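Local coordinates for short chain dehydrogenase (A0QTM2 homolog) (Mycobacterium thermoresistibile, PDB 3SC4), which probably acts as an NAD(P)-dependent oxidoreductase of the short-chain dehydrogenase/reductase family, at residues Cys97-Ser102 and Tyr129-Ser134; Asn144-Thr149 and Lys234-Thr239; Thr149-Ile154 and Gly172-Ala177; Ala190-Trp195 and Thr239-Leu244; Ala228-Asn233 and Asp247-Ser252. All blocks are in the same frame, centred on the assembly; numbering follows the deposited sequence. Where two conformers were deposited one is given.

All five contacts belong to the C-terminal half of one parallel Rossmann sheet, its flanking helices and the loops between them. Contacts 1, 2 and 4 step across neighbouring strands 96-99, 146-149, 190-195 and 242-244. Contact 3 adds the helix that follows strand 146-149; its centre is about 8 Å from that of contact 4 and 11 Å from that of contact 1. Contact 5, about 20 Å from contact 1 between centres, packs helices over the other face, where Val231 and Val248 meet Leu243 of contact 4. Contact 3 is next to Lys170, probably the lysine of the family's YxxxK motif, so it lies beside the presumed active site.

Contact 1: Cys97-Ser102 and Tyr129-Ser134; sequences CVNNAS and YAVSQS
Cys97 and Asn99 face Val131 and Ser132 where strand 97-99 and helix 129-134 run almost exactly antiparallel, at 176°, with their axes 9.0 Å apart. This is the first half of a β-α-β crossover of the Rossmann fold: the chain leaves strand 96-99, returns through helix 114-135, and goes on to strand 146-149 next door. Asn99 and Asn100 open the sequence NNAS, which corresponds to the NNAG motif of short-chain dehydrogenases.

Asn99 carries the polar part. Its ND2 donates to Ser132 OG over 3.0 Å, with an N-H...O angle of 148° and the hydroxyl tilted out of the amide plane. The same ND2 is also hydrogen-bonded to Thr149 OG1 on the adjacent strand, so one amide nitrogen joins two strands and a helix. Ser132 OG is turned beside its own backbone N (chi1 -64°), and from there it is hydrogen-bonded to Thr128 O, one helical turn back. With that carbonyl taking its proton, the hydroxyl can accept from Asn99.

The other end of the amide meets carbon. The side chains of Asn99 and Val131 run alongside each other, head to tail, and Asn99 OD1 lies 3.5 Å from Val131 CB. Two residues earlier in the strand, Cys97 points the same way and rests on the same valine. Phe13 and Val80 also pack on Val131. Its CG1 touches both Cys97 SG at 3.6 Å and Asn99 OD1 at 3.2 Å.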
# COMPACT_ATOMS: atom_id res chain seq x y z
N CYS B 97 11.68 -12.92 12.03
CA CYS B 97 11.84 -11.61 11.44
C CYS B 97 10.69 -10.74 11.94
O CYS B 97 9.53 -11.06 11.69
CB CYS B 97 11.76 -11.72 9.93
SG CYS B 97 11.84 -10.13 9.08
N VAL B 98 11.00 -9.70 12.70
CA VAL B 98 9.98 -8.78 13.16
C VAL B 98 10.15 -7.45 12.46
O VAL B 98 11.17 -6.82 12.59
CB VAL B 98 10.04 -8.54 14.67
CG1 VAL B 98 9.08 -7.43 15.05
CG2 VAL B 98 9.73 -9.82 15.42
N ASN B 99 9.13 -7.04 11.72
CA ASN B 99 9.11 -5.73 11.07
C ASN B 99 8.42 -4.73 11.97
O ASN B 99 7.18 -4.66 12.01
CB ASN B 99 8.39 -5.81 9.71
CG ASN B 99 9.11 -6.70 8.73
OD1 ASN B 99 10.24 -6.43 8.36
ND2 ASN B 99 8.46 -7.77 8.32
N ASN B 100 9.23 -3.99 12.71
CA ASN B 100 8.74 -2.99 13.68
C ASN B 100 9.10 -1.54 13.31
O ASN B 100 8.44 -0.65 13.76
CB ASN B 100 9.24 -3.35 15.09
CG ASN B 100 9.13 -2.18 16.09
OD1 ASN B 100 8.02 -1.73 16.42
ND2 ASN B 100 10.29 -1.68 16.56
N ALA B 101 10.11 -1.30 12.50
CA ALA B 101 10.48 0.08 12.13
C ALA B 101 9.25 0.81 11.62
O ALA B 101 8.46 0.26 10.85
CB ALA B 101 11.55 0.08 11.08
N SER B 102 9.08 2.06 12.05
CA SER B 102 7.88 2.78 11.73
C SER B 102 8.10 4.25 11.55
O SER B 102 9.17 4.77 11.81
CB SER B 102 6.81 2.53 12.80
OG SER B 102 7.16 3.16 14.01
N TYR B 129 9.14 -4.88 3.03
CA TYR B 129 9.41 -5.71 1.87
C TYR B 129 10.90 -6.12 1.84
O TYR B 129 11.23 -7.30 1.80
CB TYR B 129 9.01 -4.96 0.60
CG TYR B 129 9.15 -5.77 -0.68
CD1 TYR B 129 8.12 -6.59 -1.11
CD2 TYR B 129 10.29 -5.70 -1.46
CE1 TYR B 129 8.24 -7.32 -2.27
CE2 TYR B 129 10.42 -6.45 -2.62
CZ TYR B 129 9.38 -7.25 -3.02
OH TYR B 129 9.46 -8.00 -4.15
N ALA B 130 11.79 -5.13 1.89
CA ALA B 130 13.25 -5.39 1.79
C ALA B 130 13.77 -6.27 2.94
O ALA B 130 14.47 -7.26 2.72
CB ALA B 130 14.02 -4.06 1.74
N VAL B 131 13.40 -5.93 4.16
CA VAL B 131 13.80 -6.72 5.31
C VAL B 131 13.28 -8.16 5.21
O VAL B 131 14.06 -9.10 5.42
CB VAL B 131 13.31 -6.07 6.64
CG1 VAL B 131 13.30 -7.07 7.78
CG2 VAL B 131 14.18 -4.85 6.98
N SER B 132 11.99 -8.32 4.88
CA SER B 132 11.39 -9.65 4.80
C SER B 132 12.02 -10.45 3.68
O SER B 132 12.36 -11.59 3.87
CB SER B 132 9.86 -9.58 4.60
OG SER B 132 9.17 -8.98 5.70
N GLN B 133 12.20 -9.84 2.51
CA GLN B 133 12.78 -10.51 1.37
C GLN B 133 14.16 -11.00 1.69
O GLN B 133 14.57 -12.11 1.31
CB GLN B 133 12.86 -9.56 0.19
CG GLN B 133 13.50 -10.15 -1.08
CD GLN B 133 13.70 -9.07 -2.13
OE1 GLN B 133 14.51 -8.16 -1.94
NE2 GLN B 133 12.96 -9.16 -3.23
N SER B 134 14.92 -10.16 2.36
CA SER B 134 16.30 -10.48 2.60
C SER B 134 16.42 -11.59 3.66
O SER B 134 17.32 -12.43 3.57
CB SER B 134 17.08 -9.23 2.99
OG SER B 134 18.39 -9.56 3.35

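Contact 2: Asn144-Thr149 and Lys234-Thr239; sequences NPHILT and KPSSYT
Asn144 and His146 close on the carbonyl of Lys234 from opposite faces of its plane, and this is the tight part of the contact. Asn144 ND2 donates to Lys234 O over 2.8 Å, with the oxygen lying in the plane of the amide. His146 NE2 gives the second bond, 3.1 Å to the same Lys234 O; the acceptor is at the ring's edge, near its plane, although the donor stands well above the carbonyl plane. Two N-H groups thus grip one oxygen, and the imidazole is held as a donor at NE2.

Ser236 fits in beside them. Its OG is 3.0 Å from Asn144 OD1 and 3.1 Å from Pro145 O, with a single proton that either could take, while OG also touches the proline ring at CD, 3.4 Å away.

On the outer side the packing thins. Residues 235-238 form a type I β turn, closed by Tyr238 N to Pro235 O at 2.8 Å, and Pro235 and Ser237 on it are exposed to solvent. Lys234 CG lies over one face of the Tyr238 ring, toward the rim, and beyond it the chain leads away from the contact.

The turn comes between helix 222-232 and strand 242-244, and is tied here to the start of strand 146-149, where His146 is packed between Leu232 of that helix and Ala190 of strand 190-195.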
# COMPACT_ATOMS: atom_id res chain seq x y z
N ASN B 144 10.62 -23.62 13.02
CA ASN B 144 9.31 -23.02 13.10
C ASN B 144 9.34 -21.50 12.77
O ASN B 144 8.99 -20.68 13.58
CB ASN B 144 8.82 -23.28 14.53
CG ASN B 144 7.41 -22.81 14.76
OD1 ASN B 144 6.52 -23.11 13.96
ND2 ASN B 144 7.19 -22.06 15.86
N PRO B 145 9.76 -21.15 11.55
CA PRO B 145 10.06 -19.74 11.22
C PRO B 145 8.85 -18.82 11.11
O PRO B 145 7.82 -19.21 10.55
CB PRO B 145 10.76 -19.84 9.87
CG PRO B 145 10.25 -21.14 9.29
CD PRO B 145 10.07 -22.05 10.44
N HIS B 146 9.00 -17.59 11.62
CA HIS B 146 7.91 -16.63 11.68
C HIS B 146 8.34 -15.27 11.20
O HIS B 146 9.34 -14.74 11.67
CB HIS B 146 7.44 -16.45 13.14
CG HIS B 146 6.31 -17.33 13.51
ND1 HIS B 146 5.00 -16.92 13.43
CD2 HIS B 146 6.29 -18.62 13.93
CE1 HIS B 146 4.21 -17.92 13.80
NE2 HIS B 146 4.97 -18.96 14.11
N ILE B 147 7.55 -14.68 10.31
CA ILE B 147 7.65 -13.25 10.08
C ILE B 147 6.48 -12.58 10.79
O ILE B 147 5.36 -13.02 10.65
CB ILE B 147 7.61 -12.89 8.62
CG1 ILE B 147 8.68 -13.69 7.86
CG2 ILE B 147 7.79 -11.39 8.50
CD1 ILE B 147 8.71 -13.49 6.31
N LEU B 148 6.75 -11.52 11.54
CA LEU B 148 5.70 -10.83 12.29
C LEU B 148 5.85 -9.35 12.04
O LEU B 148 6.94 -8.78 12.25
CB LEU B 148 5.83 -11.11 13.78
CG LEU B 148 4.67 -10.63 14.64
CD1 LEU B 148 3.41 -11.39 14.36
CD2 LEU B 148 5.05 -10.78 16.12
N THR B 149 4.75 -8.72 11.63
CA THR B 149 4.78 -7.36 11.13
C THR B 149 3.82 -6.56 11.97
O THR B 149 2.72 -6.99 12.23
CB THR B 149 4.44 -7.34 9.62
OG1 THR B 149 5.45 -8.06 8.91
CG2 THR B 149 4.40 -5.94 9.07
N LYS B 234 3.67 -20.21 17.96
CA LYS B 234 2.66 -21.03 17.28
C LYS B 234 3.32 -21.79 16.15
O LYS B 234 4.45 -21.48 15.77
CB LYS B 234 1.51 -20.18 16.73
CG LYS B 234 0.62 -19.57 17.78
CD LYS B 234 -0.45 -20.52 18.34
CE LYS B 234 -1.69 -19.72 18.78
NZ LYS B 234 -2.30 -20.24 20.01
N PRO B 235 2.65 -22.82 15.63
CA PRO B 235 3.23 -23.49 14.48
C PRO B 235 3.22 -22.58 13.25
O PRO B 235 2.38 -21.68 13.14
CB PRO B 235 2.34 -24.73 14.28
CG PRO B 235 1.17 -24.55 15.21
CD PRO B 235 1.59 -23.61 16.27
N SER B 236 4.15 -22.82 12.34
CA SER B 236 4.27 -22.02 11.13
C SER B 236 3.02 -22.14 10.21
O SER B 236 2.89 -21.38 9.24
CB SER B 236 5.57 -22.37 10.38
OG SER B 236 6.71 -22.02 11.16
N SER B 237 2.11 -23.06 10.51
CA SER B 237 0.80 -23.11 9.85
C SER B 237 -0.13 -21.97 10.32
O SER B 237 -1.12 -21.65 9.68
CB SER B 237 0.15 -24.49 10.12
OG SER B 237 0.04 -24.74 11.51
N TYR B 238 0.17 -21.38 11.47
CA TYR B 238 -0.62 -20.23 11.97
C TYR B 238 -0.14 -18.97 11.24
O TYR B 238 0.79 -18.32 11.67
CB TYR B 238 -0.41 -20.11 13.46
CG TYR B 238 -1.17 -19.05 14.18
CD1 TYR B 238 -2.49 -19.28 14.62
CD2 TYR B 238 -0.56 -17.84 14.53
CE1 TYR B 238 -3.18 -18.31 15.35
CE2 TYR B 238 -1.24 -16.88 15.25
CZ TYR B 238 -2.54 -17.12 15.66
OH TYR B 238 -3.22 -16.15 16.36
N THR B 239 -0.79 -18.66 10.13
CA THR B 239 -0.24 -17.74 9.13
C THR B 239 -1.36 -17.00 8.42
O THR B 239 -2.52 -17.42 8.41
CB THR B 239 0.60 -18.52 8.10
OG1 THR B 239 1.40 -17.63 7.33
CG2 THR B 239 -0.30 -19.37 7.18

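Contact 3: Thr149-Ile154 and Gly172-Ala177; sequences TLSPPI and GMTLCA
Thr174 turns its hydroxyl to Pro152 O, while its methyl, also close to that oxygen, packs on Ile154. OG1 donates to Pro152 O over 2.6 Å, from 25° out of the carbonyl plane. Ser151 OG donates to Thr174 OG1 in turn; the modelled 2.5 Å is very short, and its exact length is doubtful. Ser151 OG stands between its own backbone N and carbonyl carbon (chi1 65°), which aims it at the helix. On the other branch, Ile154 CD1 lies 3.5 Å from Thr174 CG2, the two side chains passing one another antiparallel.

Met173 reaches the other way. Its CB lies 3.7 Å from Ser151 CB, and a bend at chi3 carries CE to Thr149 CG2, 3.6 Å away, the two side chains crossing obliquely. One helical turn on from Met173, Ala177 CB lies 3.9 Å from Thr149 CB.

The loop leaves strand 146-149 through an inverse γ turn centred on Leu150, whose carbonyl is held by Lys170, in the YxxxK sequence of the same helix. As modelled, the bonds of the buried hydroxyls run from Ser151 to Thr174 to the Pro152 carbonyl, consistent with a loop held against the helix beside the presumed active site.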
# COMPACT_ATOMS: atom_id res chain seq x y z
N THR B 149 4.75 -8.72 11.63
CA THR B 149 4.78 -7.36 11.13
C THR B 149 3.82 -6.56 11.97
O THR B 149 2.72 -6.99 12.23
CB THR B 149 4.44 -7.34 9.62
OG1 THR B 149 5.45 -8.06 8.91
CG2 THR B 149 4.40 -5.94 9.07
N LEU B 150 4.28 -5.41 12.42
CA LEU B 150 3.58 -4.64 13.43
C LEU B 150 2.72 -3.61 12.72
O LEU B 150 3.14 -2.45 12.49
CB LEU B 150 4.58 -4.04 14.42
CG LEU B 150 4.96 -4.98 15.59
CD1 LEU B 150 5.02 -6.48 15.25
CD2 LEU B 150 6.21 -4.54 16.32
N SER B 151 1.51 -4.05 12.35
CA SER B 151 0.62 -3.28 11.48
C SER B 151 -0.79 -3.77 11.67
O SER B 151 -0.99 -4.83 12.25
CB SER B 151 1.07 -3.42 10.03
OG SER B 151 0.91 -4.76 9.63
N PRO B 152 -1.79 -3.01 11.19
CA PRO B 152 -3.16 -3.26 11.60
C PRO B 152 -3.93 -4.10 10.60
O PRO B 152 -3.48 -4.23 9.46
CB PRO B 152 -3.75 -1.86 11.58
CG PRO B 152 -3.08 -1.20 10.41
CD PRO B 152 -1.71 -1.84 10.30
N PRO B 153 -5.08 -4.63 11.01
CA PRO B 153 -6.01 -5.23 10.05
C PRO B 153 -6.47 -4.20 9.05
O PRO B 153 -6.54 -3.00 9.40
CB PRO B 153 -7.23 -5.63 10.90
CG PRO B 153 -6.80 -5.54 12.29
CD PRO B 153 -5.66 -4.53 12.35
N ILE B 154 -6.78 -4.68 7.85
CA ILE B 154 -7.24 -3.86 6.76
C ILE B 154 -8.72 -3.67 6.99
O ILE B 154 -9.52 -4.61 6.86
CB ILE B 154 -7.05 -4.52 5.40
CG1 ILE B 154 -5.60 -5.00 5.20
CG2 ILE B 154 -7.51 -3.59 4.31
CD1 ILE B 154 -4.55 -3.95 5.20
N GLY B 172 -0.16 -0.94 3.73
CA GLY B 172 0.86 -1.48 2.84
C GLY B 172 1.74 -2.52 3.52
O GLY B 172 2.02 -3.56 2.93
N MET B 173 2.13 -2.25 4.77
CA MET B 173 2.87 -3.23 5.61
C MET B 173 2.06 -4.48 5.80
O MET B 173 2.56 -5.58 5.65
CB MET B 173 3.18 -2.68 7.02
CG MET B 173 4.39 -1.91 7.17
SD MET B 173 4.64 -1.34 8.87
CE MET B 173 5.60 -2.62 9.66
N THR B 174 0.81 -4.32 6.19
CA THR B 174 -0.07 -5.48 6.39
C THR B 174 -0.22 -6.27 5.09
O THR B 174 -0.05 -7.48 5.05
CB THR B 174 -1.41 -5.01 6.98
OG1 THR B 174 -1.20 -4.54 8.34
CG2 THR B 174 -2.48 -6.15 6.94
N LEU B 175 -0.48 -5.59 3.99
CA LEU B 175 -0.61 -6.30 2.70
C LEU B 175 0.66 -7.08 2.32
O LEU B 175 0.59 -8.19 1.78
CB LEU B 175 -0.99 -5.32 1.59
CG LEU B 175 -2.43 -4.81 1.65
CD1 LEU B 175 -2.64 -3.73 0.60
CD2 LEU B 175 -3.41 -5.98 1.45
N CYS B 176 1.81 -6.50 2.63
CA CYS B 176 3.05 -7.22 2.40
C CYS B 176 3.05 -8.52 3.21
O CYS B 176 3.34 -9.60 2.68
CB CYS B 176 4.22 -6.35 2.78
SG CYS B 176 5.79 -7.07 2.35
N ALA B 177 2.67 -8.42 4.48
CA ALA B 177 2.72 -9.53 5.38
C ALA B 177 1.76 -10.63 4.95
O ALA B 177 2.09 -11.82 5.06
CB ALA B 177 2.39 -9.08 6.78

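Contact 4: Ala190-Trp195 and Thr239-Leu244; sequences ASNTLW and TGNTLL
Thr193 is held through both its backbone polar atoms: its N donates to Asn241 O over 2.9 Å, and its O accepts from Leu243 N, also at 2.9 Å. Trp195 N continues the ladder to Leu243 O. Nearer the start of the strand, side chains join the backbone in the pairing. Asn192 OD1 accepts from Asn241 N at 3.0 Å, in the carbonyl plane and on a lone pair, while its ND2 is hydrogen-bonded to Tyr238 O. Thr239 OG1, swung opposite its own N (chi1 -166°), accepts from Ser191 N at 3.1 Å and 167°, and Gly240 N donates to Ser191 O.

Strands 190-195 and 242-244 are the last two of the parallel Rossmann sheet, the second being its edge within this chain. The bridges pair Thr193 with Thr242, Leu194 with Leu243 and Trp195 with Leu244. A water on the face of Thr193 accepts from Thr193 OG1 and donates to Leu243 O, so this carbonyl receives it as well as Trp195 N.

Outward from the ladder the faces differ. Leu194 and Leu243 point to the side of helix 222-232, Leu194 CD1 lying 3.8 Å from Leu243 CB. On the opposite face Thr193 and Thr242 stand side by side, Thr193 touching Ala177 and Thr242 touching Leu178 of helix 164-183. Further along that face, Leu244 CD2 sits at the edge of the Trp195 ring, 4.2 Å from Trp195 CB, and the indole NE1 is hydrogen-bonded to Leu272 O.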
# COMPACT_ATOMS: atom_id res chain seq x y z
N ALA B 190 5.68 -18.75 8.55
CA ALA B 190 4.52 -18.01 9.00
C ALA B 190 4.76 -16.55 8.71
O ALA B 190 5.89 -16.10 8.81
CB ALA B 190 4.29 -18.21 10.48
N SER B 191 3.70 -15.82 8.33
CA SER B 191 3.72 -14.36 8.28
C SER B 191 2.39 -13.83 8.78
O SER B 191 1.34 -14.09 8.19
CB SER B 191 3.97 -13.85 6.86
OG SER B 191 4.11 -12.43 6.84
N ASN B 192 2.44 -13.08 9.86
CA ASN B 192 1.24 -12.53 10.50
C ASN B 192 1.44 -11.05 10.81
O ASN B 192 2.56 -10.55 10.82
CB ASN B 192 0.94 -13.28 11.82
CG ASN B 192 0.58 -14.74 11.60
OD1 ASN B 192 -0.50 -15.06 11.10
ND2 ASN B 192 1.49 -15.64 11.97
N THR B 193 0.35 -10.35 11.07
CA THR B 193 0.48 -8.99 11.60
C THR B 193 -0.07 -8.95 13.01
O THR B 193 -0.90 -9.77 13.39
CB THR B 193 -0.28 -7.97 10.73
OG1 THR B 193 -1.67 -8.24 10.83
CG2 THR B 193 0.16 -8.04 9.27
N LEU B 194 0.38 -7.96 13.78
CA LEU B 194 -0.01 -7.84 15.19
C LEU B 194 -0.10 -6.39 15.56
O LEU B 194 0.86 -5.63 15.31
CB LEU B 194 1.03 -8.55 16.07
CG LEU B 194 0.77 -8.64 17.58
CD1 LEU B 194 -0.50 -9.43 17.83
CD2 LEU B 194 2.00 -9.24 18.36
N TRP B 195 -1.22 -6.02 16.20
CA TRP B 195 -1.59 -4.63 16.46
C TRP B 195 -2.31 -4.52 17.82
O TRP B 195 -3.11 -5.38 18.17
CB TRP B 195 -2.52 -4.17 15.34
CG TRP B 195 -2.77 -2.68 15.23
CD1 TRP B 195 -3.95 -2.05 15.40
CD2 TRP B 195 -1.84 -1.68 14.82
NE1 TRP B 195 -3.81 -0.72 15.17
CE2 TRP B 195 -2.52 -0.46 14.82
CE3 TRP B 195 -0.48 -1.70 14.49
CZ2 TRP B 195 -1.90 0.75 14.50
CZ3 TRP B 195 0.15 -0.50 14.17
CH2 TRP B 195 -0.57 0.71 14.18
N THR B 239 -0.79 -18.66 10.13
CA THR B 239 -0.24 -17.74 9.13
C THR B 239 -1.36 -17.00 8.42
O THR B 239 -2.52 -17.42 8.41
CB THR B 239 0.60 -18.52 8.10
OG1 THR B 239 1.40 -17.63 7.33
CG2 THR B 239 -0.30 -19.37 7.18
N GLY B 240 -1.02 -15.85 7.85
CA GLY B 240 -1.99 -15.02 7.15
C GLY B 240 -3.02 -14.32 8.02
O GLY B 240 -4.08 -13.96 7.53
N ASN B 241 -2.72 -14.15 9.31
CA ASN B 241 -3.67 -13.57 10.26
C ASN B 241 -3.34 -12.13 10.57
O ASN B 241 -2.16 -11.77 10.76
CB ASN B 241 -3.62 -14.31 11.58
CG ASN B 241 -4.00 -15.76 11.44
OD1 ASN B 241 -3.15 -16.65 11.57
ND2 ASN B 241 -5.27 -16.01 11.22
N THR B 242 -4.37 -11.29 10.65
CA THR B 242 -4.19 -9.90 11.06
C THR B 242 -4.70 -9.82 12.51
O THR B 242 -5.90 -9.68 12.74
CB THR B 242 -4.90 -8.87 10.11
OG1 THR B 242 -6.32 -9.08 10.08
CG2 THR B 242 -4.37 -8.95 8.70
N LEU B 243 -3.77 -9.94 13.46
CA LEU B 243 -4.07 -10.13 14.91
C LEU B 243 -4.06 -8.86 15.77
O LEU B 243 -3.30 -7.91 15.52
CB LEU B 243 -3.05 -11.11 15.49
CG LEU B 243 -3.03 -12.47 14.80
CD1 LEU B 243 -1.74 -13.21 15.08
CD2 LEU B 243 -4.24 -13.28 15.28
N LEU B 244 -4.88 -8.88 16.82
CA LEU B 244 -4.87 -7.85 17.86
C LEU B 244 -4.25 -8.38 19.16
O LEU B 244 -4.55 -9.49 19.57
CB LEU B 244 -6.31 -7.42 18.14
CG LEU B 244 -7.03 -6.68 17.01
CD1 LEU B 244 -8.50 -6.41 17.36
CD2 LEU B 244 -6.29 -5.40 16.71
O HOH W 1 -2.85 -6.79 12.85

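Contact 5: Ala228-Asn233 and Asp247-Ser252; sequences AYVVLN and DVLLES
Val230 points toward helix 247-252 and has the largest share of the contact. Starting at its root, CB lies 3.9 Å from Val248 CG1. From there CG1, opposite the backbone N (chi1 170°), reaches the same Val248 CG1 at 3.8 Å and then Ser252 CB at 4.0 Å. The other methyl, CG2, comes to 4.0 Å from Ser252 OG and to 4.3 Å from Leu249 CD2. One valine thus touches three residues spread over a turn of the facing helix.

Val231, the next residue, adds a second touch: its CG2 meets Val248 CG1 at 4.0 Å, the two side chains crossing at about a right angle. Val248 CG1 is therefore shared by both valines.

The helical segments cross at 63° with axes 9.6 Å apart, an ordinary helix-packing distance, spanned mainly by valines. Both helices lie on the same face of the Rossmann sheet, and Leu243 of strand 242-244 packs against Val231 and Val248, so the two helices and the edge strand share an apolar core. Leu249 also packs on Val223 and Asp226, earlier in helix 222-232.

Two polar side chains bond within their own segments. Ser252 OG donates to Leu249 O at 2.6 Å, and Asn233 ND2 donates to Tyr229 O while lying over the centre of the Tyr229 ring. Asp247 turns instead to Arg197. With no hydrogen bond crossing between the segments, the contact rests on van der Waals packing, mostly of valine methyls.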
# COMPACT_ATOMS: atom_id res chain seq x y z
N ALA B 228 3.27 -10.92 21.05
CA ALA B 228 4.23 -11.36 20.04
C ALA B 228 4.76 -12.75 20.38
O ALA B 228 4.83 -13.64 19.52
CB ALA B 228 5.39 -10.36 19.93
N TYR B 229 5.12 -12.91 21.65
CA TYR B 229 5.70 -14.14 22.16
C TYR B 229 4.77 -15.31 21.90
O TYR B 229 5.18 -16.35 21.40
CB TYR B 229 5.99 -13.99 23.66
CG TYR B 229 6.74 -15.17 24.25
CD1 TYR B 229 8.13 -15.29 24.10
CD2 TYR B 229 6.06 -16.17 24.95
CE1 TYR B 229 8.83 -16.37 24.63
CE2 TYR B 229 6.73 -17.27 25.49
CZ TYR B 229 8.12 -17.37 25.33
OH TYR B 229 8.76 -18.45 25.88
N VAL B 230 3.49 -15.14 22.20
CA VAL B 230 2.50 -16.17 21.94
C VAL B 230 2.50 -16.54 20.46
O VAL B 230 2.54 -17.73 20.12
CB VAL B 230 1.10 -15.72 22.37
CG1 VAL B 230 0.04 -16.71 21.88
CG2 VAL B 230 1.05 -15.50 23.92
N VAL B 231 2.50 -15.54 19.58
CA VAL B 231 2.42 -15.77 18.14
C VAL B 231 3.68 -16.47 17.63
O VAL B 231 3.59 -17.39 16.81
CB VAL B 231 2.15 -14.45 17.35
CG1 VAL B 231 2.27 -14.67 15.84
CG2 VAL B 231 0.79 -13.92 17.68
N LEU B 232 4.85 -16.07 18.14
CA LEU B 232 6.12 -16.62 17.64
C LEU B 232 6.37 -18.07 18.07
O LEU B 232 7.25 -18.74 17.52
CB LEU B 232 7.28 -15.73 18.08
CG LEU B 232 7.26 -14.32 17.48
CD1 LEU B 232 8.32 -13.44 18.12
CD2 LEU B 232 7.42 -14.40 15.99
N ASN B 233 5.58 -18.53 19.03
CA ASN B 233 5.59 -19.93 19.45
C ASN B 233 4.54 -20.79 18.79
O ASN B 233 4.52 -22.02 19.01
CB ASN B 233 5.43 -20.02 20.96
CG ASN B 233 6.72 -19.73 21.68
OD1 ASN B 233 7.60 -20.57 21.69
ND2 ASN B 233 6.84 -18.53 22.25
N ASP B 247 -6.66 -9.74 22.07
CA ASP B 247 -7.36 -10.94 21.61
C ASP B 247 -6.44 -12.17 21.65
O ASP B 247 -6.83 -13.24 22.09
CB ASP B 247 -7.95 -10.74 20.21
CG ASP B 247 -8.84 -9.53 20.13
OD1 ASP B 247 -8.48 -8.48 20.69
OD2 ASP B 247 -9.92 -9.60 19.50
N VAL B 248 -5.22 -12.01 21.16
CA VAL B 248 -4.26 -13.11 21.14
C VAL B 248 -4.01 -13.59 22.56
O VAL B 248 -3.95 -14.81 22.83
CB VAL B 248 -2.95 -12.66 20.47
CG1 VAL B 248 -1.83 -13.65 20.74
CG2 VAL B 248 -3.18 -12.50 18.99
N LEU B 249 -3.89 -12.63 23.47
CA LEU B 249 -3.59 -12.95 24.86
C LEU B 249 -4.73 -13.73 25.54
O LEU B 249 -4.46 -14.73 26.17
CB LEU B 249 -3.21 -11.69 25.63
CG LEU B 249 -1.78 -11.19 25.28
CD1 LEU B 249 -1.57 -9.75 25.71
CD2 LEU B 249 -0.66 -12.11 25.86
N LEU B 250 -5.99 -13.31 25.38
CA LEU B 250 -7.13 -14.08 25.92
C LEU B 250 -7.23 -15.48 25.36
O LEU B 250 -7.54 -16.41 26.08
CB LEU B 250 -8.47 -13.39 25.63
CG LEU B 250 -8.70 -12.10 26.38
CD1 LEU B 250 -10.05 -11.51 26.02
CD2 LEU B 250 -8.59 -12.33 27.87
N GLU B 251 -6.98 -15.62 24.06
CA GLU B 251 -7.05 -16.91 23.39
C GLU B 251 -5.98 -17.87 23.96
O GLU B 251 -6.15 -19.09 23.93
CB GLU B 251 -6.94 -16.73 21.85
CG GLU B 251 -8.27 -16.20 21.23
CD GLU B 251 -8.14 -15.41 19.91
OE1 GLU B 251 -7.04 -15.36 19.29
OE2 GLU B 251 -9.17 -14.82 19.48
N SER B 252 -4.89 -17.29 24.48
CA SER B 252 -3.74 -18.03 25.03
C SER B 252 -3.89 -18.45 26.49
O SER B 252 -3.17 -19.34 26.94
CB SER B 252 -2.46 -17.22 24.90
OG SER B 252 -2.35 -16.25 25.93